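Local coordinates for protein glycosyl hydrolase (PDB 5NDX) that is a bacterial orthologue of human alpha-L-iduronidase, a family 39 glycoside hydrolase that probably cleaves iduronic acid residues from glycosides, at residues H220-N225 / E265-L270; P233-I238 / I288-E293; S431-G436 / G506-D511. The protein carries 2 engineered substitutions. One frame throughout, in Å; residues are numbered along the deposited sequence.

Interaction 1: H220-N225 / E265-L270. With 8U8 ((2~{R},3~{S},4~{S},5~{R},6~{S})-6-(4-methyl-2-oxidanylidene-chromen-7-yl)oxy-3,4,5-tris(oxidanyl)oxane-2-carboxylic acid), chain M.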
ATOM      1  N   HIS A 220      -5.711  12.905   9.013  1.00 39.88           N
ATOM      2  CA  HIS A 220      -6.411  12.192   7.954  1.00 42.97           C
ATOM      3  C   HIS A 220      -7.229  13.195   7.139  1.00 39.72           C
ATOM      4  O   HIS A 220      -8.001  13.968   7.691  1.00 38.84           O
ATOM      5  CB  HIS A 220      -7.518  11.187   8.349  1.00 47.95           C
ATOM      6  CG  HIS A 220      -7.352  10.490   9.624  1.00 47.66           C
ATOM      7  ND1 HIS A 220      -6.127  10.166  10.146  1.00 52.42           N
ATOM      8  CD2 HIS A 220      -8.276   9.973  10.459  1.00 49.04           C
ATOM      9  CE1 HIS A 220      -6.289   9.465  11.244  1.00 47.66           C
ATOM     10  NE2 HIS A 220      -7.580   9.379  11.486  1.00 51.24           N
ATOM     11  N   GLU A 221      -7.118  13.077   5.845  1.00 37.42           N
ATOM     12  CA  GLU A 221      -7.939  13.842   4.909  1.00 38.17           C
ATOM     13  C   GLU A 221      -8.350  12.896   3.788  1.00 36.95           C
ATOM     14  O   GLU A 221      -7.499  12.286   3.122  1.00 37.41           O
ATOM     15  CB  GLU A 221      -7.182  15.056   4.352  1.00 39.50           C
ATOM     16  CG  GLU A 221      -6.779  16.136   5.374  1.00 41.54           C
ATOM     17  CD  GLU A 221      -7.972  16.852   6.024  1.00 47.16           C
ATOM     18  OE1 GLU A 221      -9.147  16.590   5.615  1.00 45.48           O
ATOM     19  OE2 GLU A 221      -7.740  17.668   6.972  1.00 49.12           O
ATOM     20  N   LYS A 222      -9.649  12.786   3.600  1.00 37.25           N
ATOM     21  CA  LYS A 222     -10.276  11.873   2.662  1.00 37.69           C
ATOM     22  C   LYS A 222     -11.102  12.596   1.641  1.00 35.75           C
ATOM     23  O   LYS A 222     -11.472  13.757   1.807  1.00 36.26           O
ATOM     24  CB  LYS A 222     -11.122  10.858   3.426  1.00 37.87           C
ATOM     25  CG  LYS A 222     -10.292  10.158   4.488  1.00 38.88           C
ATOM     26  CD  LYS A 222     -10.839   8.794   4.882  1.00 40.12           C
ATOM     27  CE  LYS A 222     -10.172   8.174   6.133  1.00 41.61           C
ATOM     28  NZ  LYS A 222     -10.207   6.668   6.123  1.00 40.94           N
ATOM     29  N   GLY A 223     -11.372  11.907   0.549  1.00 33.34           N
ATOM     30  CA  GLY A 223     -11.973  12.560  -0.610  1.00 35.70           C
ATOM     31  C   GLY A 223     -13.434  12.984  -0.495  1.00 35.14           C
ATOM     32  O   GLY A 223     -13.846  13.966  -1.084  1.00 35.17           O
ATOM     33  N   VAL A 224     -14.218  12.233   0.244  1.00 36.16           N
ATOM     34  CA  VAL A 224     -15.646  12.539   0.377  1.00 37.19           C
ATOM     35  C   VAL A 224     -16.206  11.769   1.574  1.00 38.79           C
ATOM     36  O   VAL A 224     -15.660  10.756   2.013  1.00 37.90           O
ATOM     37  CB  VAL A 224     -16.468  12.254  -0.918  1.00 35.79           C
ATOM     38  CG1 VAL A 224     -16.582  10.756  -1.178  1.00 34.99           C
ATOM     39  CG2 VAL A 224     -17.851  12.918  -0.893  1.00 35.80           C
ATOM     40  N   ASN A 225     -17.273  12.323   2.110  1.00 38.14           N
ATOM     41  CA  ASN A 225     -17.961  11.808   3.253  1.00 39.44           C
ATOM     42  C   ASN A 225     -18.500  10.393   3.059  1.00 37.05           C
ATOM     43  O   ASN A 225     -18.782   9.983   1.945  1.00 36.04           O
ATOM     44  CB  ASN A 225     -19.152  12.762   3.579  1.00 42.52           C
ATOM     45  CG  ASN A 225     -19.593  12.653   5.015  1.00 46.79           C
ATOM     46  OD1 ASN A 225     -18.834  12.182   5.909  1.00 48.21           O
ATOM     47  ND2 ASN A 225     -20.824  13.120   5.279  1.00 48.67           N
ATOM     48  N   GLU A 265      -4.251   8.501   6.654  1.00 38.25           N
ATOM     49  CA  GLU A 265      -5.408   7.746   6.179  1.00 39.52           C
ATOM     50  C   GLU A 265      -6.036   8.449   5.006  1.00 38.61           C
ATOM     51  O   GLU A 265      -7.012   9.200   5.161  1.00 39.81           O
ATOM     52  CB  GLU A 265      -6.487   7.625   7.264  1.00 41.73           C
ATOM     53  CG  GLU A 265      -6.390   6.419   8.120  1.00 42.51           C
ATOM     54  CD  GLU A 265      -7.545   6.331   9.098  1.00 42.63           C
ATOM     55  OE1 GLU A 265      -8.719   6.374   8.652  1.00 42.90           O
ATOM     56  OE2 GLU A 265      -7.273   6.174  10.300  1.00 42.93           O
ATOM     57  N   CYS A 266      -5.489   8.244   3.837  1.00 36.48           N
ATOM     58  CA  CYS A 266      -5.906   9.025   2.725  1.00 40.14           C
ATOM     59  C   CYS A 266      -6.694   8.103   1.785  1.00 42.98           C
ATOM     60  O   CYS A 266      -6.092   7.379   1.010  1.00 50.44           O
ATOM     61  CB  CYS A 266      -4.709   9.615   2.068  1.00 39.65           C
ATOM     62  SG  CYS A 266      -5.076  10.655   0.647  1.00 46.35           S
ATOM     63  N   ASP A 267      -8.012   8.088   1.926  1.00 37.15           N
ATOM     64  CA  ASP A 267      -8.876   7.249   1.111  1.00 38.61           C
ATOM     65  C   ASP A 267      -9.849   8.136   0.316  1.00 37.11           C
ATOM     66  O   ASP A 267     -10.165   9.237   0.732  1.00 37.04           O
ATOM     67  CB  ASP A 267      -9.633   6.236   2.003  1.00 39.18           C
ATOM     68  CG  ASP A 267      -8.670   5.427   2.897  1.00 40.16           C
ATOM     69  OD1 ASP A 267      -7.904   4.554   2.370  1.00 38.59           O
ATOM     70  OD2 ASP A 267      -8.682   5.695   4.119  1.00 39.55           O
ATOM     71  N   PRO A 268     -10.309   7.658  -0.827  1.00 36.49           N
ATOM     72  CA  PRO A 268     -11.216   8.500  -1.603  1.00 36.50           C
ATOM     73  C   PRO A 268     -12.559   8.715  -0.933  1.00 34.18           C
ATOM     74  O   PRO A 268     -13.174   9.765  -1.112  1.00 36.01           O
ATOM     75  CB  PRO A 268     -11.341   7.775  -2.938  1.00 36.08           C
ATOM     76  CG  PRO A 268     -10.553   6.523  -2.824  1.00 37.41           C
ATOM     77  CD  PRO A 268      -9.887   6.440  -1.530  1.00 37.69           C
ATOM     78  N   GLN A 269     -13.018   7.745  -0.155  1.00 34.99           N
ATOM     79  CA  GLN A 269     -14.271   7.909   0.579  1.00 34.33           C
ATOM     80  C   GLN A 269     -14.202   7.290   1.963  1.00 35.07           C
ATOM     81  O   GLN A 269     -13.732   6.137   2.141  1.00 34.25           O
ATOM     82  CB  GLN A 269     -15.441   7.320  -0.204  1.00 34.33           C
ATOM     83  CG  GLN A 269     -16.819   7.586   0.429  1.00 34.89           C
ATOM     84  CD  GLN A 269     -18.012   7.280  -0.469  1.00 35.53           C
ATOM     85  OE1 GLN A 269     -17.904   6.569  -1.480  1.00 34.40           O
ATOM     86  NE2 GLN A 269     -19.174   7.821  -0.101  1.00 35.23           N
ATOM     87  N   LEU A 270     -14.676   8.047   2.946  1.00 36.17           N
ATOM     88  CA  LEU A 270     -14.894   7.537   4.315  1.00 38.78           C
ATOM     89  C   LEU A 270     -15.784   6.300   4.348  1.00 36.15           C
ATOM     90  O   LEU A 270     -16.637   6.108   3.470  1.00 35.57           O
ATOM     91  CB  LEU A 270     -15.474   8.623   5.244  1.00 42.36           C
ATOM     92  CG  LEU A 270     -14.429   9.648   5.668  1.00 51.31           C
ATOM     93  CD1 LEU A 270     -14.900  11.115   5.573  1.00 56.06           C
ATOM     94  CD2 LEU A 270     -13.855   9.310   7.076  1.00 53.41           C
TER
HETATM   95  C15 8U8 M 712     -16.735   8.971  13.756  1.00126.91           C
HETATM   96  C13 8U8 M 712     -15.922   9.760  12.912  1.00131.95           C
HETATM   97  C14 8U8 M 712     -16.129  11.142  12.888  1.00132.30           C
HETATM   98  C16 8U8 M 712     -15.322  11.964  12.096  1.00131.61           C
HETATM   99  O9  8U8 M 712     -15.585  13.165  12.102  1.00128.59           O
HETATM  100  O8  8U8 M 712     -14.317  11.436  11.309  1.00122.24           O
HETATM  101  C11 8U8 M 712     -14.010  10.101  11.396  1.00118.18           C
HETATM  102  C10 8U8 M 712     -12.900   9.617  10.696  1.00111.55           C
HETATM  103  C12 8U8 M 712     -14.820   9.243  12.190  1.00128.18           C
HETATM  104  C7  8U8 M 712     -14.446   7.888  12.273  1.00122.67           C
HETATM  105  C8  8U8 M 712     -13.332   7.410  11.575  1.00115.94           C
HETATM  106  C9  8U8 M 712     -12.557   8.262  10.771  1.00109.17           C
HETATM  107  O2  8U8 M 712     -11.429   7.844  10.093  1.00 90.24           O
HETATM  108  C5  8U8 M 712     -11.193   6.453   9.644  1.00 68.08           C
HETATM  109  O1  8U8 M 712     -12.373   5.977   8.978  1.00 60.78           O
HETATM  110  C1  8U8 M 712     -12.506   4.623   8.776  1.00 48.18           C
HETATM  111  C6  8U8 M 712     -13.082   4.570   7.479  1.00 35.15           C
HETATM  112  O7  8U8 M 712     -13.761   3.580   7.231  1.00 37.79           O
HETATM  113  O6  8U8 M 712     -12.822   5.498   6.733  1.00 37.30           O
HETATM  114  C2  8U8 M 712     -11.190   3.791   8.676  1.00 59.96           C
HETATM  115  O5  8U8 M 712     -10.605   4.000   7.374  1.00 54.97           O
HETATM  116  C3  8U8 M 712     -10.162   4.088   9.853  1.00 54.95           C
HETATM  117  O4  8U8 M 712     -10.045   2.972  10.666  1.00 55.21           O
HETATM  118  C4  8U8 M 712     -10.586   5.336  10.691  1.00 66.47           C
HETATM  119  O3  8U8 M 712      -9.427   5.749  11.524  1.00 53.88           O
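Lys222 sets CG anti to its carbonyl carbon (chi1 -54°) and continues extended, which carries NZ alongside Asp267 and up to Glu265. Lys222 NZ makes a salt bridge to Asp267 OD2 at 2.7 Å, on the anti lone pair of that oxygen. Lys222 NZ also lies 2.9 Å from Glu265 OE1 in a second salt bridge, though OE1 is less surely placed. A third bond joins Lys222 NZ to the ligand carboxylate at O6, 2.9 Å away. With an alanine here, Asp267 OD2 and the ligand carboxylate would probably both lose their shared cationic partner. Glu265 stacks its carboxylate on the His220 ring, the planes 25° apart and OE2 offset toward the rim; ND1 of that ring is hydrogen-bonded to Asp264. Glu265 OE2 accepts from ligand O3 at 2.5 Å and is also paired with Arg57. Leu270 crosses the lysine chain, its CD2 3.8 Å from Lys222 CD, and also touches the coumarin part of the ligand. Gly223 N to Asp267 O and Leu270 N to Val224 O tie the loop backbones together. These loops follow the sixth and seventh strands of a (beta/alpha)8 barrel and form part of its ligand pocket, with Glu265 placed consistently with a clan GH-A nucleophile.

Interaction 2: P233-I238 / I288-E293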
ATOM      1  N   PRO A 233     -15.800  11.299  -4.909  1.00 34.13           N
ATOM      2  CA  PRO A 233     -14.573  11.856  -4.275  1.00 34.91           C
ATOM      3  C   PRO A 233     -14.129  13.220  -4.842  1.00 35.90           C
ATOM      4  O   PRO A 233     -14.170  13.407  -6.040  1.00 38.67           O
ATOM      5  CB  PRO A 233     -13.499  10.802  -4.592  1.00 34.18           C
ATOM      6  CG  PRO A 233     -14.274   9.515  -4.729  1.00 34.08           C
ATOM      7  CD  PRO A 233     -15.586   9.926  -5.396  1.00 33.65           C
ATOM      8  N   LYS A 234     -13.752  14.161  -3.987  1.00 36.33           N
ATOM      9  CA  LYS A 234     -13.177  15.461  -4.402  1.00 39.34           C
ATOM     10  C   LYS A 234     -11.663  15.423  -4.104  1.00 35.50           C
ATOM     11  O   LYS A 234     -11.233  15.789  -3.022  1.00 34.91           O
ATOM     12  CB  LYS A 234     -13.831  16.641  -3.612  1.00 45.19           C
ATOM     13  CG  LYS A 234     -15.190  17.109  -4.131  1.00 52.54           C
ATOM     14  CD  LYS A 234     -16.084  15.923  -4.495  1.00 61.86           C
ATOM     15  CE  LYS A 234     -17.596  16.184  -4.738  1.00 65.24           C
ATOM     16  NZ  LYS A 234     -18.388  15.556  -3.621  1.00 62.28           N
ATOM     17  N   THR A 235     -10.885  14.916  -5.034  1.00 34.62           N
ATOM     18  CA  THR A 235      -9.503  14.573  -4.732  1.00 34.73           C
ATOM     19  C   THR A 235      -8.652  15.831  -4.497  1.00 34.15           C
ATOM     20  O   THR A 235      -7.835  15.853  -3.565  1.00 32.20           O
ATOM     21  CB  THR A 235      -8.878  13.659  -5.795  1.00 33.44           C
ATOM     22  OG1 THR A 235      -9.039  14.241  -7.089  1.00 33.48           O
ATOM     23  CG2 THR A 235      -9.542  12.325  -5.804  1.00 34.56           C
ATOM     24  N   ASN A 236      -8.810  16.842  -5.339  1.00 34.94           N
ATOM     25  CA  ASN A 236      -8.057  18.088  -5.149  1.00 37.95           C
ATOM     26  C   ASN A 236      -8.320  18.759  -3.806  1.00 38.39           C
ATOM     27  O   ASN A 236      -7.400  19.429  -3.265  1.00 37.80           O
ATOM     28  CB  ASN A 236      -8.226  19.078  -6.330  1.00 40.22           C
ATOM     29  CG  ASN A 236      -7.158  18.876  -7.454  1.00 43.21           C
ATOM     30  OD1 ASN A 236      -7.496  18.794  -8.646  1.00 49.94           O
ATOM     31  ND2 ASN A 236      -5.912  18.816  -7.096  1.00 40.06           N
ATOM     32  N   ALA A 237      -9.496  18.524  -3.206  1.00 36.88           N
ATOM     33  CA  ALA A 237      -9.771  19.133  -1.907  1.00 38.48           C
ATOM     34  C   ALA A 237      -8.966  18.501  -0.779  1.00 37.50           C
ATOM     35  O   ALA A 237      -8.769  19.115   0.269  1.00 36.84           O
ATOM     36  CB  ALA A 237     -11.270  19.132  -1.594  1.00 39.69           C
ATOM     37  N   ILE A 238      -8.504  17.272  -0.976  1.00 35.38           N
ATOM     38  CA  ILE A 238      -7.615  16.651  -0.009  1.00 35.09           C
ATOM     39  C   ILE A 238      -6.349  17.497   0.107  1.00 35.23           C
ATOM     40  O   ILE A 238      -5.929  17.831   1.193  1.00 36.07           O
ATOM     41  CB  ILE A 238      -7.256  15.196  -0.377  1.00 34.14           C
ATOM     42  CG1 ILE A 238      -8.507  14.298  -0.308  1.00 34.37           C
ATOM     43  CG2 ILE A 238      -6.159  14.660   0.542  1.00 34.43           C
ATOM     44  CD1 ILE A 238      -8.309  12.919  -0.961  1.00 35.11           C
ATOM     45  N   ILE A 288      -6.405   6.447  -6.848  1.00 29.71           N
ATOM     46  CA  ILE A 288      -5.197   6.408  -5.974  1.00 28.62           C
ATOM     47  C   ILE A 288      -4.005   7.118  -6.639  1.00 30.03           C
ATOM     48  O   ILE A 288      -3.302   7.947  -6.019  1.00 28.55           O
ATOM     49  CB  ILE A 288      -4.814   4.946  -5.666  1.00 31.67           C
ATOM     50  CG1 ILE A 288      -5.850   4.316  -4.685  1.00 32.39           C
ATOM     51  CG2 ILE A 288      -3.434   4.830  -5.012  1.00 32.65           C
ATOM     52  CD1 ILE A 288      -5.815   2.794  -4.610  1.00 30.92           C
ATOM     53  N   ALA A 289      -3.775   6.811  -7.929  1.00 28.92           N
ATOM     54  CA  ALA A 289      -2.690   7.422  -8.625  1.00 28.98           C
ATOM     55  C   ALA A 289      -2.911   8.941  -8.810  1.00 30.15           C
ATOM     56  O   ALA A 289      -1.964   9.746  -8.703  1.00 30.26           O
ATOM     57  CB  ALA A 289      -2.417   6.715  -9.941  1.00 27.60           C
ATOM     58  N   ARG A 290      -4.155   9.326  -9.076  1.00 30.49           N
ATOM     59  CA  ARG A 290      -4.495  10.706  -9.240  1.00 31.70           C
ATOM     60  C   ARG A 290      -4.252  11.522  -7.968  1.00 30.82           C
ATOM     61  O   ARG A 290      -3.704  12.615  -8.036  1.00 31.46           O
ATOM     62  CB  ARG A 290      -5.939  10.839  -9.721  1.00 33.98           C
ATOM     63  CG  ARG A 290      -6.541  12.200  -9.586  1.00 36.63           C
ATOM     64  CD  ARG A 290      -7.831  12.241 -10.361  1.00 41.46           C
ATOM     65  NE  ARG A 290      -8.592  13.437 -10.108  1.00 47.02           N
ATOM     66  CZ  ARG A 290      -8.735  14.483 -10.918  1.00 48.62           C
ATOM     67  NH1 ARG A 290      -8.161  14.573 -12.080  1.00 49.71           N
ATOM     68  NH2 ARG A 290      -9.449  15.498 -10.495  1.00 56.24           N
ATOM     69  N   ILE A 291      -4.665  10.997  -6.836  1.00 30.62           N
ATOM     70  CA  ILE A 291      -4.385  11.611  -5.530  1.00 31.75           C
ATOM     71  C   ILE A 291      -2.859  11.778  -5.281  1.00 32.23           C
ATOM     72  O   ILE A 291      -2.363  12.858  -4.873  1.00 29.89           O
ATOM     73  CB  ILE A 291      -5.024  10.805  -4.430  1.00 31.75           C
ATOM     74  CG1 ILE A 291      -6.543  11.037  -4.442  1.00 32.42           C
ATOM     75  CG2 ILE A 291      -4.477  11.160  -3.057  1.00 33.29           C
ATOM     76  CD1 ILE A 291      -7.305   9.980  -3.690  1.00 31.68           C
ATOM     77  N   ILE A 292      -2.119  10.725  -5.581  1.00 31.72           N
ATOM     78  CA  ILE A 292      -0.676  10.784  -5.500  1.00 30.84           C
ATOM     79  C   ILE A 292      -0.097  11.858  -6.401  1.00 32.25           C
ATOM     80  O   ILE A 292       0.725  12.690  -5.950  1.00 30.88           O
ATOM     81  CB  ILE A 292      -0.056   9.399  -5.771  1.00 31.00           C
ATOM     82  CG1 ILE A 292      -0.321   8.508  -4.532  1.00 30.91           C
ATOM     83  CG2 ILE A 292       1.424   9.529  -6.139  1.00 31.03           C
ATOM     84  CD1 ILE A 292      -0.194   7.008  -4.760  1.00 32.21           C
ATOM     85  N   GLU A 293      -0.520  11.880  -7.669  1.00 32.70           N
ATOM     86  CA  GLU A 293       0.060  12.845  -8.581  1.00 32.19           C
ATOM     87  C   GLU A 293      -0.249  14.299  -8.165  1.00 33.84           C
ATOM     88  O   GLU A 293       0.602  15.189  -8.314  1.00 33.68           O
ATOM     89  CB  GLU A 293      -0.374  12.557 -10.012  1.00 33.99           C
ATOM     90  CG  GLU A 293       0.316  13.413 -11.054  1.00 34.50           C
ATOM     91  CD  GLU A 293      -0.335  14.766 -11.325  1.00 37.07           C
ATOM     92  OE1 GLU A 293      -1.494  15.004 -10.937  1.00 35.73           O
ATOM     93  OE2 GLU A 293       0.343  15.582 -12.000  1.00 39.34           O
TER
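Thr235 and Ile291 bring the two backbones nearest, with their CA atoms 6.0 Å apart where the first residues of the 235-252 region meet helix 282-300. These are successive outer helices of the (beta/alpha)8 barrel, following its sixth and seventh strands, and the joint is compact: 207 Å² is buried in all. Thr235 directs its CB at the other helix and divides its two branches between different partners. The methyl branch takes the apolar side, with CG2 at 3.5 Å from Ile291 CG1, the two side chains meeting at a slant. The hydroxyl branch turns to Arg290, whose chain leaves with CG anti to the backbone N (chi1 164°) and stays extended as far as NE, so that the arginine and threonine side chains cross at about a right angle. Thr235 OG1 sits at the guanidinium edge, near its plane, 3.2 Å from Arg290 NE. The firmer partner of both groups is Asp416, whose OD1 is hydrogen-bonded to Thr235 OG1 and forms a salt bridge with Arg290 NE. Because Asp416 lies in the loop between strands 407-413 and 422-431, the salt bridge to Arg290 and the hydrogen bond to Thr235 together tie the two helices to the neighbouring beta domain, and Asp416 probably supplies a counter-charge to the buried arginine. Gln294 NE2 bonds to the threonine hydroxyl as well, which probably limits its rotation. One turn further on, Ile238 extends the apolar side: its chain crosses that of Ile291 at roughly a right angle, with Ile238 CD1 4.1 Å from Ile291 CD1.

Interaction 3: S431-G436 / G506-D511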
ATOM      1  N   SER A 431      13.262  10.052 -24.889  1.00 39.74           N
ATOM      2  CA  SER A 431      14.569  10.363 -25.450  1.00 42.26           C
ATOM      3  C   SER A 431      15.611  10.471 -24.351  1.00 40.79           C
ATOM      4  O   SER A 431      15.320  10.331 -23.174  1.00 40.61           O
ATOM      5  CB  SER A 431      14.487  11.685 -26.234  1.00 42.89           C
ATOM      6  OG  SER A 431      14.136  12.724 -25.363  1.00 46.04           O
ATOM      7  N   GLY A 432      16.851  10.701 -24.759  1.00 44.45           N
ATOM      8  CA  GLY A 432      17.962  10.903 -23.819  1.00 44.13           C
ATOM      9  C   GLY A 432      18.393   9.620 -23.167  1.00 43.12           C
ATOM     10  O   GLY A 432      18.945   9.656 -22.098  1.00 47.33           O
ATOM     11  N   LEU A 433      18.107   8.464 -23.771  1.00 43.48           N
ATOM     12  CA  LEU A 433      18.486   7.191 -23.131  1.00 44.51           C
ATOM     13  C   LEU A 433      19.938   6.945 -23.541  1.00 45.81           C
ATOM     14  O   LEU A 433      20.362   7.450 -24.567  1.00 44.83           O
ATOM     15  CB  LEU A 433      17.650   6.024 -23.665  1.00 42.81           C
ATOM     16  CG  LEU A 433      16.138   6.027 -23.327  1.00 42.40           C
ATOM     17  CD1 LEU A 433      15.407   5.059 -24.241  1.00 41.24           C
ATOM     18  CD2 LEU A 433      15.923   5.721 -21.878  1.00 40.12           C
ATOM     19  N   VAL A 434      20.644   6.106 -22.810  1.00 48.80           N
ATOM     20  CA  VAL A 434      21.994   5.708 -23.203  1.00 52.43           C
ATOM     21  C   VAL A 434      21.895   4.718 -24.353  1.00 54.40           C
ATOM     22  O   VAL A 434      21.222   3.689 -24.217  1.00 52.83           O
ATOM     23  CB  VAL A 434      22.739   5.014 -22.056  1.00 56.29           C
ATOM     24  CG1 VAL A 434      24.123   4.534 -22.542  1.00 58.40           C
ATOM     25  CG2 VAL A 434      22.828   5.959 -20.865  1.00 56.25           C
ATOM     26  N   PRO A 435      22.568   4.998 -25.479  1.00 58.06           N
ATOM     27  CA  PRO A 435      22.403   4.045 -26.590  1.00 59.76           C
ATOM     28  C   PRO A 435      22.799   2.599 -26.284  1.00 55.81           C
ATOM     29  O   PRO A 435      23.598   2.358 -25.402  1.00 57.17           O
ATOM     30  CB  PRO A 435      23.212   4.697 -27.727  1.00 64.87           C
ATOM     31  CG  PRO A 435      22.990   6.169 -27.473  1.00 64.20           C
ATOM     32  CD  PRO A 435      23.164   6.264 -25.961  1.00 62.21           C
ATOM     33  N   GLY A 436      22.154   1.663 -26.983  1.00 53.35           N
ATOM     34  CA  GLY A 436      22.126   0.247 -26.604  1.00 48.84           C
ATOM     35  C   GLY A 436      20.680  -0.208 -26.591  1.00 48.14           C
ATOM     36  O   GLY A 436      19.781   0.627 -26.663  1.00 51.87           O
ATOM     37  N   GLY A 506      19.160   6.540 -28.689  1.00 56.85           N
ATOM     38  CA  GLY A 506      18.615   6.770 -27.366  1.00 55.57           C
ATOM     39  C   GLY A 506      17.147   7.228 -27.290  1.00 50.38           C
ATOM     40  O   GLY A 506      16.776   7.904 -26.345  1.00 48.90           O
ATOM     41  N   ARG A 507      16.334   6.876 -28.277  1.00 51.86           N
ATOM     42  CA  ARG A 507      14.890   7.225 -28.326  1.00 54.65           C
ATOM     43  C   ARG A 507      14.066   5.971 -28.435  1.00 50.88           C
ATOM     44  O   ARG A 507      14.456   5.039 -29.113  1.00 50.00           O
ATOM     45  CB  ARG A 507      14.539   8.057 -29.552  1.00 58.69           C
ATOM     46  CG  ARG A 507      15.190   9.399 -29.529  1.00 66.72           C
ATOM     47  CD  ARG A 507      14.553  10.408 -30.481  1.00 71.45           C
ATOM     48  NE  ARG A 507      15.119  11.735 -30.154  1.00 76.42           N
ATOM     49  CZ  ARG A 507      14.467  12.770 -29.588  1.00 83.61           C
ATOM     50  NH1 ARG A 507      15.134  13.906 -29.331  1.00 84.45           N
ATOM     51  NH2 ARG A 507      13.155  12.713 -29.292  1.00 83.53           N
ATOM     52  N   ILE A 508      12.914   5.948 -27.794  1.00 45.46           N
ATOM     53  CA  ILE A 508      11.893   4.946 -28.142  1.00 42.98           C
ATOM     54  C   ILE A 508      10.569   5.682 -28.282  1.00 40.59           C
ATOM     55  O   ILE A 508      10.428   6.810 -27.849  1.00 39.53           O
ATOM     56  CB  ILE A 508      11.771   3.779 -27.144  1.00 43.57           C
ATOM     57  CG1 ILE A 508      11.272   4.235 -25.771  1.00 45.33           C
ATOM     58  CG2 ILE A 508      13.080   3.021 -27.007  1.00 46.68           C
ATOM     59  CD1 ILE A 508       9.756   4.283 -25.620  1.00 47.69           C
ATOM     60  N   SER A 509       9.608   5.043 -28.904  1.00 39.26           N
ATOM     61  CA  SER A 509       8.281   5.584 -28.950  1.00 39.53           C
ATOM     62  C   SER A 509       7.264   4.473 -29.080  1.00 37.52           C
ATOM     63  O   SER A 509       7.585   3.396 -29.600  1.00 36.20           O
ATOM     64  CB  SER A 509       8.150   6.608 -30.097  1.00 39.72           C
ATOM     65  OG  SER A 509       8.213   5.994 -31.386  1.00 40.95           O
ATOM     66  N   VAL A 510       6.042   4.790 -28.649  1.00 36.59           N
ATOM     67  CA  VAL A 510       4.924   3.884 -28.655  1.00 35.90           C
ATOM     68  C   VAL A 510       3.581   4.627 -28.664  1.00 34.28           C
ATOM     69  O   VAL A 510       3.460   5.733 -28.122  1.00 32.83           O
ATOM     70  CB  VAL A 510       5.034   2.894 -27.468  1.00 38.36           C
ATOM     71  CG1 VAL A 510       4.875   3.599 -26.144  1.00 36.80           C
ATOM     72  CG2 VAL A 510       4.039   1.759 -27.622  1.00 39.97           C
ATOM     73  N   ASP A 511       2.598   4.032 -29.325  1.00 33.84           N
ATOM     74  CA  ASP A 511       1.229   4.539 -29.311  1.00 35.29           C
ATOM     75  C   ASP A 511       0.486   3.835 -28.200  1.00 35.66           C
ATOM     76  O   ASP A 511       0.620   2.630 -28.038  1.00 35.42           O
ATOM     77  CB  ASP A 511       0.526   4.308 -30.613  1.00 37.21           C
ATOM     78  CG  ASP A 511       0.995   5.282 -31.737  1.00 41.61           C
ATOM     79  OD1 ASP A 511       1.269   6.479 -31.467  1.00 41.98           O
ATOM     80  OD2 ASP A 511       1.064   4.836 -32.902  1.00 46.64           O
TER
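Arg507 lays one face of its guanidinium over Ser431: the serine CB stands 3.4 Å above the plane, over the centre of the group. The arginine's own CB points away from the 431-436 turn, yet its chain, extended from CG to NE, runs beside the turn and brings the flat group back over the serine. The contact is thus made by a methylene against a planar cation, while Ser431 OG has a weak hydrogen bond to Asn8. Leu433 directs its CB toward the partner segment, and its CD1 meets Ile508 CG2 at 4.1 Å; both residues also touch Val524. Between these two side-chain pairs the backbone makes its one clear hydrogen bond, from Leu433 N to Gly506 O (3.0 Å, 164° at the hydrogen), in the carbonyl plane on a lone pair. Ser431 CA adds a CA-H...O contact to Gly506 O at 3.4 Å. Gly506 has a positive phi (63°), and a beta carbon built on it would fall 2.3 Å from Leu433 O, so the fit needs a residue without one. The arrangement is that of a beta-sandwich end, where a turn crossing between layers packs on the start of the edge strand 508-516.

Overall arrangement
Interactions 1 and 2 are buried, their centres 9 Å apart, and they link the same two beta-alpha units of the barrel at successive levels: loops first, then helices. They touch directly, Gly223 O lying 2.9 Å from Lys234 N in a probable hydrogen bond and Ile238 CD1 packing 3.6 Å from Gly223 N. Charge dominates the pocket loops, whereas the helix joint is mainly apolar with one polar side. Interaction 3 is only partly buried and belongs to the beta domain, about 28 Å from interaction 1 and 18 Å from interaction 2 between nearest atoms. There, a single backbone hydrogen bond, a guanidinium lying face-on over a serine methylene and a small apolar pair do the work, with no salt bridge like those of interaction 1.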